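PDB 3N90: thylakoid lumenal 15 kDa protein 1, chloroplastic from Arabidopsis thaliana, which is of unknown function but folds as a pentapeptide-repeat protein, a right-handed quadrilateral beta helix, in the lumen of the chloroplast thylakoid. Local coordinates for residues F43-F53 with L63-D72; L83-M93 with N103-L114. The protein carries 2 engineered substitutions. One frame throughout, in Å; residues are numbered along the deposited sequence.

Contact 1: F43-F53 with L63-D72; sequences FKGAKLLGASF and LSEADLRGAD
Leu48 and Leu68 lie side by side and point the same way, CD1 of Leu48 3.7 Å from CD2 of Leu68, as equivalent residues on successive coils of a right-handed quadrilateral beta helix. Leu63 crosses Leu48 at about a right angle, and its CD2 also presses on CB of Phe43. These apolar groups suit the inside of the coil, where, in a neighbouring column, the ring of Phe53 meets those of Phe33 and Phe73, their planes nearly parallel. The alanines also point inward, small enough to fit beneath the turns: CB of Ala71 sits against O of Ala51. On the outer surface the polar residues take over. Asp67 sets its carboxylate anti to the backbone N (chi1 180°), which lets OD1 accept from the backbone N of Arg69 in an Asx turn. Arg69 then grips the carboxylate side-on, NE to OD1 at 2.9 Å and NH2 to OD2 at 3.0 Å. Held this way, the guanidinium offers one face to CD1 of Leu49. Lys47 crosses Asp67 at about a right angle, and a water joins its NZ to Asp67 OD2. Were Asp67 an alanine, Arg69 would probably lose both its charge partner and the Asx-turn acceptor for its backbone N, and be free to swing off Leu49. Backbone bonds tie the coils together, among them Leu48 N donating to Asp67 O at 2.7 Å.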
# COMPACT_ATOMS: atom_id res chain seq x y z
N PHE A 43 -4.05 -1.38 -8.47
CA PHE A 43 -2.79 -2.13 -8.30
C PHE A 43 -3.03 -3.56 -7.83
O PHE A 43 -2.17 -4.15 -7.21
CB PHE A 43 -1.85 -1.46 -7.27
CG PHE A 43 -1.30 -0.10 -7.71
CD1 PHE A 43 -0.18 -0.03 -8.55
CD2 PHE A 43 -1.90 1.08 -7.30
CE1 PHE A 43 0.36 1.18 -8.95
CE2 PHE A 43 -1.37 2.33 -7.72
CZ PHE A 43 -0.24 2.37 -8.55
N LYS A 44 -4.21 -4.11 -8.10
CA LYS A 44 -4.52 -5.44 -7.54
C LYS A 44 -3.49 -6.46 -8.00
O LYS A 44 -3.22 -6.56 -9.19
CB LYS A 44 -5.93 -5.89 -7.94
CG LYS A 44 -6.29 -7.29 -7.43
CD LYS A 44 -7.79 -7.53 -7.56
CE LYS A 44 -8.18 -8.79 -6.80
NZ LYS A 44 -9.64 -8.97 -6.76
N GLY A 45 -2.88 -7.17 -7.05
CA GLY A 45 -1.84 -8.17 -7.35
C GLY A 45 -0.58 -7.66 -8.02
O GLY A 45 0.21 -8.46 -8.57
N ALA A 46 -0.37 -6.34 -8.00
CA ALA A 46 0.85 -5.78 -8.54
C ALA A 46 2.06 -6.16 -7.68
O ALA A 46 1.94 -6.44 -6.48
CB ALA A 46 0.75 -4.28 -8.68
N LYS A 47 3.23 -6.18 -8.30
CA LYS A 47 4.46 -6.45 -7.58
C LYS A 47 5.17 -5.11 -7.39
O LYS A 47 5.70 -4.49 -8.34
CB LYS A 47 5.35 -7.50 -8.27
CG LYS A 47 4.66 -8.81 -8.63
CD LYS A 47 3.94 -9.48 -7.45
CE LYS A 47 3.39 -10.87 -7.82
NZ LYS A 47 3.22 -11.71 -6.60
N LEU A 48 5.12 -4.63 -6.14
CA LEU A 48 5.58 -3.29 -5.83
C LEU A 48 6.67 -3.29 -4.73
O LEU A 48 6.77 -2.34 -3.92
CB LEU A 48 4.38 -2.44 -5.36
CG LEU A 48 3.42 -1.98 -6.47
CD1 LEU A 48 1.99 -1.82 -6.00
CD2 LEU A 48 3.98 -0.67 -7.02
N LEU A 49 7.47 -4.34 -4.70
CA LEU A 49 8.55 -4.37 -3.75
C LEU A 49 9.38 -3.09 -3.83
O LEU A 49 9.86 -2.73 -4.91
CB LEU A 49 9.43 -5.61 -3.96
CG LEU A 49 10.65 -5.72 -3.02
CD1 LEU A 49 10.85 -7.19 -2.64
CD2 LEU A 49 11.93 -5.06 -3.56
N GLY A 50 9.55 -2.39 -2.72
CA GLY A 50 10.49 -1.22 -2.69
C GLY A 50 9.99 0.02 -3.45
O GLY A 50 10.70 1.02 -3.56
N ALA A 51 8.73 -0.03 -3.89
CA ALA A 51 8.12 1.10 -4.64
C ALA A 51 7.98 2.31 -3.71
O ALA A 51 7.86 2.12 -2.50
CB ALA A 51 6.73 0.69 -5.20
N SER A 52 7.99 3.53 -4.25
CA SER A 52 7.79 4.72 -3.43
C SER A 52 6.39 5.28 -3.70
O SER A 52 6.09 5.60 -4.85
CB SER A 52 8.80 5.82 -3.71
OG SER A 52 8.52 6.99 -2.94
N PHE A 53 5.59 5.37 -2.66
CA PHE A 53 4.30 6.15 -2.69
C PHE A 53 4.43 7.38 -1.77
O PHE A 53 3.44 7.88 -1.24
CB PHE A 53 3.12 5.28 -2.26
CG PHE A 53 2.83 4.16 -3.25
CD1 PHE A 53 2.15 4.43 -4.44
CD2 PHE A 53 3.28 2.86 -3.01
CE1 PHE A 53 1.90 3.39 -5.35
CE2 PHE A 53 3.03 1.84 -3.91
CZ PHE A 53 2.33 2.10 -5.08
N LEU A 63 -5.17 -1.92 -3.69
CA LEU A 63 -3.87 -2.58 -3.51
C LEU A 63 -4.02 -4.05 -3.00
O LEU A 63 -3.08 -4.64 -2.44
CB LEU A 63 -2.99 -1.74 -2.61
CG LEU A 63 -2.23 -0.55 -3.24
CD1 LEU A 63 -1.66 0.19 -2.05
CD2 LEU A 63 -1.07 -1.00 -4.08
N SER A 64 -5.21 -4.61 -3.16
CA SER A 64 -5.48 -5.97 -2.66
C SER A 64 -4.52 -6.97 -3.30
O SER A 64 -4.17 -6.83 -4.48
CB SER A 64 -6.95 -6.38 -2.82
OG SER A 64 -7.33 -6.48 -4.17
N GLU A 65 -4.01 -7.90 -2.49
CA GLU A 65 -3.06 -8.94 -2.92
C GLU A 65 -1.75 -8.42 -3.54
O GLU A 65 -0.99 -9.17 -4.17
CB GLU A 65 -3.78 -9.97 -3.84
CG GLU A 65 -4.56 -11.09 -3.06
CD GLU A 65 -3.69 -12.29 -2.58
OE1 GLU A 65 -2.67 -12.12 -1.87
OE2 GLU A 65 -4.06 -13.45 -2.90
N ALA A 66 -1.47 -7.13 -3.34
CA ALA A 66 -0.22 -6.56 -3.80
C ALA A 66 0.97 -6.99 -2.95
O ALA A 66 0.85 -7.17 -1.73
CB ALA A 66 -0.32 -5.04 -3.84
N ASP A 67 2.13 -7.12 -3.59
CA ASP A 67 3.41 -7.27 -2.91
C ASP A 67 3.96 -5.87 -2.66
O ASP A 67 4.42 -5.21 -3.57
CB ASP A 67 4.36 -8.11 -3.77
CG ASP A 67 5.73 -8.31 -3.14
OD1 ASP A 67 6.00 -7.80 -2.02
OD2 ASP A 67 6.58 -8.97 -3.81
N LEU A 68 3.85 -5.40 -1.41
CA LEU A 68 4.30 -4.05 -1.01
C LEU A 68 5.51 -4.12 -0.06
O LEU A 68 5.77 -3.18 0.68
CB LEU A 68 3.14 -3.29 -0.33
CG LEU A 68 1.87 -3.15 -1.19
CD1 LEU A 68 0.68 -2.69 -0.31
CD2 LEU A 68 2.15 -2.20 -2.35
N ARG A 69 6.24 -5.24 -0.06
CA ARG A 69 7.38 -5.34 0.84
C ARG A 69 8.35 -4.20 0.64
O ARG A 69 8.81 -3.90 -0.48
CB ARG A 69 8.09 -6.69 0.66
CG ARG A 69 7.18 -7.87 1.04
CD ARG A 69 7.88 -9.18 0.68
NE ARG A 69 8.07 -9.31 -0.77
CZ ARG A 69 8.96 -10.12 -1.34
NH1 ARG A 69 9.75 -10.88 -0.58
NH2 ARG A 69 9.04 -10.19 -2.69
N GLY A 70 8.68 -3.50 1.73
CA GLY A 70 9.66 -2.44 1.72
C GLY A 70 9.22 -1.15 1.01
O GLY A 70 10.02 -0.21 0.82
N ALA A 71 7.94 -1.09 0.63
CA ALA A 71 7.44 0.12 -0.04
C ALA A 71 7.35 1.27 0.94
O ALA A 71 7.17 1.05 2.15
CB ALA A 71 6.10 -0.13 -0.67
N ASP A 72 7.40 2.49 0.40
CA ASP A 72 7.35 3.67 1.26
C ASP A 72 6.00 4.37 1.11
O ASP A 72 5.70 4.89 0.02
CB ASP A 72 8.46 4.63 0.93
CG ASP A 72 8.54 5.81 1.91
OD1 ASP A 72 7.91 5.74 3.00
OD2 ASP A 72 9.24 6.78 1.62
O HOH W 1 5.88 -11.18 -5.33
O HOH W 2 1.23 -10.57 -5.22
O HOH W 3 7.47 -7.02 -6.05
O HOH W 4 10.21 6.92 -0.80

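Contact 2: L83-M93 with N103-L114; sequences LTNANLEGATM and NITGADFTDVPL. Engineered in segment 83-93: Met93 (natural residue Val).
Asn103 opens the contact by accepting from Leu83 N through its backbone O, at 2.7 Å, while its OD1 takes the backbone N of Thr105 in an Asx turn. Ile104 turns inward, its CG2 4.0 Å from CD1 of Leu83; a branched apolar chain suits this place because helix 116-125 covers it with Leu122 and Val125. Thr105 gives its O to Asn85 N. Gly106 has positive phi, and a CB there would run into OD1 of Asn85, held by Ala131 N, so glycine fits. Ala107, small and inward, brings CB to 3.6 Å from O of Leu83. Asp108 lies alongside Asn87, and its N bonds to Ala86 O at 2.8 Å. With CG anti to the backbone N (chi1 -168°), its OD1 receives both N and OG1 of Thr110, the hydroxyl on the syn lone pair; OD2 is held by Thr133 and Asn135. Phe109 points the same way as Leu88, whose CD1 lies over one face of the ring; CE of the engineered Met93 lies 3.8 Å from CE1 of Phe109 at the edge, where SD makes a Met-aromatic contact. Thr110 O accepts from Gly90 N. Val112 stands where the other three turns of this contact end in alanine: CG2 comes to 3.2 Å from Leu88 O, and CG1 touches Met93. At Pro113, which has no N-H to give, the backbone pairing stops, and a water links its O to Met93 N. Leu114 reaches Met93 through CD2. Paired type II turns with inward apolar side chains are characteristic of the pentapeptide-repeat beta helix, here near its C-terminal end.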
# COMPACT_ATOMS: atom_id res chain seq x y z
N LEU A 83 -6.63 -2.90 1.03
CA LEU A 83 -5.37 -3.58 1.29
C LEU A 83 -5.54 -5.07 1.70
O LEU A 83 -4.63 -5.66 2.29
CB LEU A 83 -4.53 -2.84 2.33
CG LEU A 83 -3.82 -1.52 1.92
CD1 LEU A 83 -3.37 -0.82 3.22
CD2 LEU A 83 -2.67 -1.75 1.02
N THR A 84 -6.68 -5.64 1.35
CA THR A 84 -6.96 -7.05 1.64
C THR A 84 -5.84 -7.92 1.08
O THR A 84 -5.51 -7.83 -0.12
CB THR A 84 -8.29 -7.50 1.02
OG1 THR A 84 -9.38 -6.73 1.54
CG2 THR A 84 -8.54 -9.00 1.31
N ASN A 85 -5.24 -8.72 1.97
CA ASN A 85 -4.16 -9.64 1.65
C ASN A 85 -2.86 -9.02 1.12
O ASN A 85 -2.01 -9.73 0.58
CB ASN A 85 -4.67 -10.73 0.69
CG ASN A 85 -5.61 -11.72 1.37
OD1 ASN A 85 -5.30 -12.23 2.44
ND2 ASN A 85 -6.74 -11.99 0.74
N ALA A 86 -2.70 -7.71 1.29
CA ALA A 86 -1.53 -7.04 0.82
C ALA A 86 -0.38 -7.37 1.76
O ALA A 86 -0.56 -7.43 3.00
CB ALA A 86 -1.77 -5.52 0.73
N ASN A 87 0.79 -7.60 1.20
CA ASN A 87 1.98 -7.84 2.01
C ASN A 87 2.80 -6.56 2.19
O ASN A 87 3.46 -6.07 1.26
CB ASN A 87 2.82 -9.03 1.49
CG ASN A 87 3.99 -9.36 2.41
OD1 ASN A 87 4.17 -8.75 3.47
ND2 ASN A 87 4.80 -10.35 2.03
N LEU A 88 2.71 -5.94 3.38
CA LEU A 88 3.52 -4.75 3.65
C LEU A 88 4.79 -5.01 4.45
O LEU A 88 5.33 -4.10 5.06
CB LEU A 88 2.67 -3.61 4.30
CG LEU A 88 1.50 -3.13 3.42
CD1 LEU A 88 0.24 -3.93 3.74
CD2 LEU A 88 1.22 -1.67 3.66
N GLU A 89 5.26 -6.26 4.47
CA GLU A 89 6.42 -6.56 5.29
C GLU A 89 7.55 -5.55 5.08
O GLU A 89 8.05 -5.35 3.95
CB GLU A 89 6.85 -8.01 5.04
CG GLU A 89 8.16 -8.46 5.61
CD GLU A 89 8.74 -9.59 4.71
OE1 GLU A 89 7.96 -10.49 4.27
OE2 GLU A 89 9.95 -9.55 4.44
N GLY A 90 7.95 -4.87 6.16
CA GLY A 90 9.07 -3.94 6.11
C GLY A 90 8.86 -2.62 5.36
O GLY A 90 9.82 -1.89 5.07
N ALA A 91 7.61 -2.35 5.03
CA ALA A 91 7.26 -1.04 4.47
C ALA A 91 7.44 0.08 5.51
O ALA A 91 7.62 -0.20 6.72
CB ALA A 91 5.81 -1.05 3.92
N THR A 92 7.41 1.32 5.04
CA THR A 92 7.43 2.48 5.95
C THR A 92 6.21 3.35 5.75
O THR A 92 5.68 3.39 4.65
CB THR A 92 8.71 3.32 5.80
OG1 THR A 92 9.01 3.48 4.41
CG2 THR A 92 9.87 2.59 6.44
N MET A 93 5.75 4.01 6.82
CA MET A 93 4.60 4.90 6.75
C MET A 93 4.75 6.00 7.79
O MET A 93 3.94 6.13 8.70
CB MET A 93 3.23 4.14 6.81
CG MET A 93 3.09 3.06 7.91
SD MET A 93 1.64 1.95 7.64
CE MET A 93 2.21 0.96 6.26
N ASN A 103 -9.48 -0.92 4.07
CA ASN A 103 -9.74 -2.31 4.42
C ASN A 103 -8.42 -3.04 4.52
O ASN A 103 -7.73 -3.19 3.52
CB ASN A 103 -10.67 -2.95 3.36
CG ASN A 103 -10.93 -4.45 3.62
OD1 ASN A 103 -10.42 -5.03 4.58
ND2 ASN A 103 -11.72 -5.06 2.74
N ILE A 104 -8.06 -3.48 5.72
CA ILE A 104 -6.77 -4.14 5.94
C ILE A 104 -6.89 -5.61 6.35
O ILE A 104 -5.99 -6.14 7.00
CB ILE A 104 -5.88 -3.40 6.94
CG1 ILE A 104 -6.57 -3.28 8.32
CG2 ILE A 104 -5.50 -2.01 6.36
CD1 ILE A 104 -5.64 -2.85 9.43
N THR A 105 -8.00 -6.22 5.96
CA THR A 105 -8.29 -7.62 6.27
C THR A 105 -7.20 -8.46 5.62
O THR A 105 -7.10 -8.48 4.39
CB THR A 105 -9.64 -8.08 5.69
OG1 THR A 105 -10.69 -7.28 6.21
CG2 THR A 105 -9.92 -9.58 6.05
N GLY A 106 -6.41 -9.13 6.44
CA GLY A 106 -5.35 -10.02 5.96
C GLY A 106 -4.11 -9.29 5.46
O GLY A 106 -3.20 -9.90 4.92
N ALA A 107 -4.03 -7.98 5.69
CA ALA A 107 -2.79 -7.26 5.39
C ALA A 107 -1.62 -7.67 6.31
O ALA A 107 -1.81 -7.94 7.50
CB ALA A 107 -3.02 -5.74 5.46
N ASP A 108 -0.41 -7.68 5.80
CA ASP A 108 0.72 -8.03 6.64
C ASP A 108 1.63 -6.83 6.94
O ASP A 108 2.36 -6.35 6.08
CB ASP A 108 1.48 -9.23 6.03
CG ASP A 108 2.49 -9.85 6.97
OD1 ASP A 108 3.11 -9.11 7.76
OD2 ASP A 108 2.69 -11.08 6.87
N PHE A 109 1.61 -6.37 8.20
CA PHE A 109 2.37 -5.21 8.63
C PHE A 109 3.67 -5.53 9.41
O PHE A 109 4.14 -4.70 10.18
CB PHE A 109 1.46 -4.27 9.47
CG PHE A 109 0.37 -3.57 8.69
CD1 PHE A 109 0.63 -2.31 8.13
CD2 PHE A 109 -0.90 -4.12 8.57
CE1 PHE A 109 -0.38 -1.61 7.42
CE2 PHE A 109 -1.92 -3.45 7.86
CZ PHE A 109 -1.66 -2.18 7.28
N THR A 110 4.27 -6.71 9.20
CA THR A 110 5.59 -7.02 9.81
C THR A 110 6.67 -6.00 9.66
O THR A 110 6.99 -5.55 8.54
CB THR A 110 6.18 -8.33 9.25
OG1 THR A 110 5.35 -9.41 9.65
CG2 THR A 110 7.62 -8.55 9.76
N ASP A 111 7.31 -5.68 10.78
CA ASP A 111 8.41 -4.72 10.83
C ASP A 111 8.04 -3.38 10.20
O ASP A 111 8.92 -2.62 9.81
CB ASP A 111 9.66 -5.24 10.11
CG ASP A 111 10.44 -6.21 10.92
OD1 ASP A 111 10.19 -6.36 12.15
OD2 ASP A 111 11.34 -6.83 10.31
N VAL A 112 6.75 -3.08 10.13
CA VAL A 112 6.37 -1.75 9.74
C VAL A 112 6.41 -0.97 11.04
O VAL A 112 5.63 -1.27 11.97
CB VAL A 112 4.95 -1.70 9.11
CG1 VAL A 112 4.49 -0.23 8.91
CG2 VAL A 112 4.96 -2.48 7.79
N PRO A 113 7.34 0.01 11.13
CA PRO A 113 7.40 0.84 12.33
C PRO A 113 6.10 1.67 12.40
O PRO A 113 5.65 2.19 11.38
CB PRO A 113 8.62 1.74 12.08
CG PRO A 113 9.39 1.06 10.97
CD PRO A 113 8.34 0.42 10.13
N LEU A 114 5.49 1.73 13.56
CA LEU A 114 4.28 2.54 13.70
C LEU A 114 4.38 3.36 14.97
O LEU A 114 4.92 2.89 15.97
CB LEU A 114 3.02 1.66 13.76
CG LEU A 114 2.58 0.89 12.50
CD1 LEU A 114 1.39 -0.05 12.84
CD2 LEU A 114 2.23 1.85 11.39
O HOH W 5 6.67 3.66 9.26

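In the fold
Contact 1 and contact 2 follow one another along the same beta helix, their centres about 10 Å apart, and each joins a pair of successive coils. The middle step, between 63-72 and 83-93, is made in the same manner: Leu68 N lies 2.8 Å from Asn87 O and Glu65 N 2.8 Å from Thr84 O, both probable hydrogen bonds, while Ala71 O packs against CB of Ala91. Leu63 touches Leu83, carrying the apolar interior from one contact into the next, and Thr92 OG1 bonds to Asp72 OD1 on the outside. The surroundings differ: contact 1 has further coils beyond it, whereas 103-114 is covered by helix 116-125.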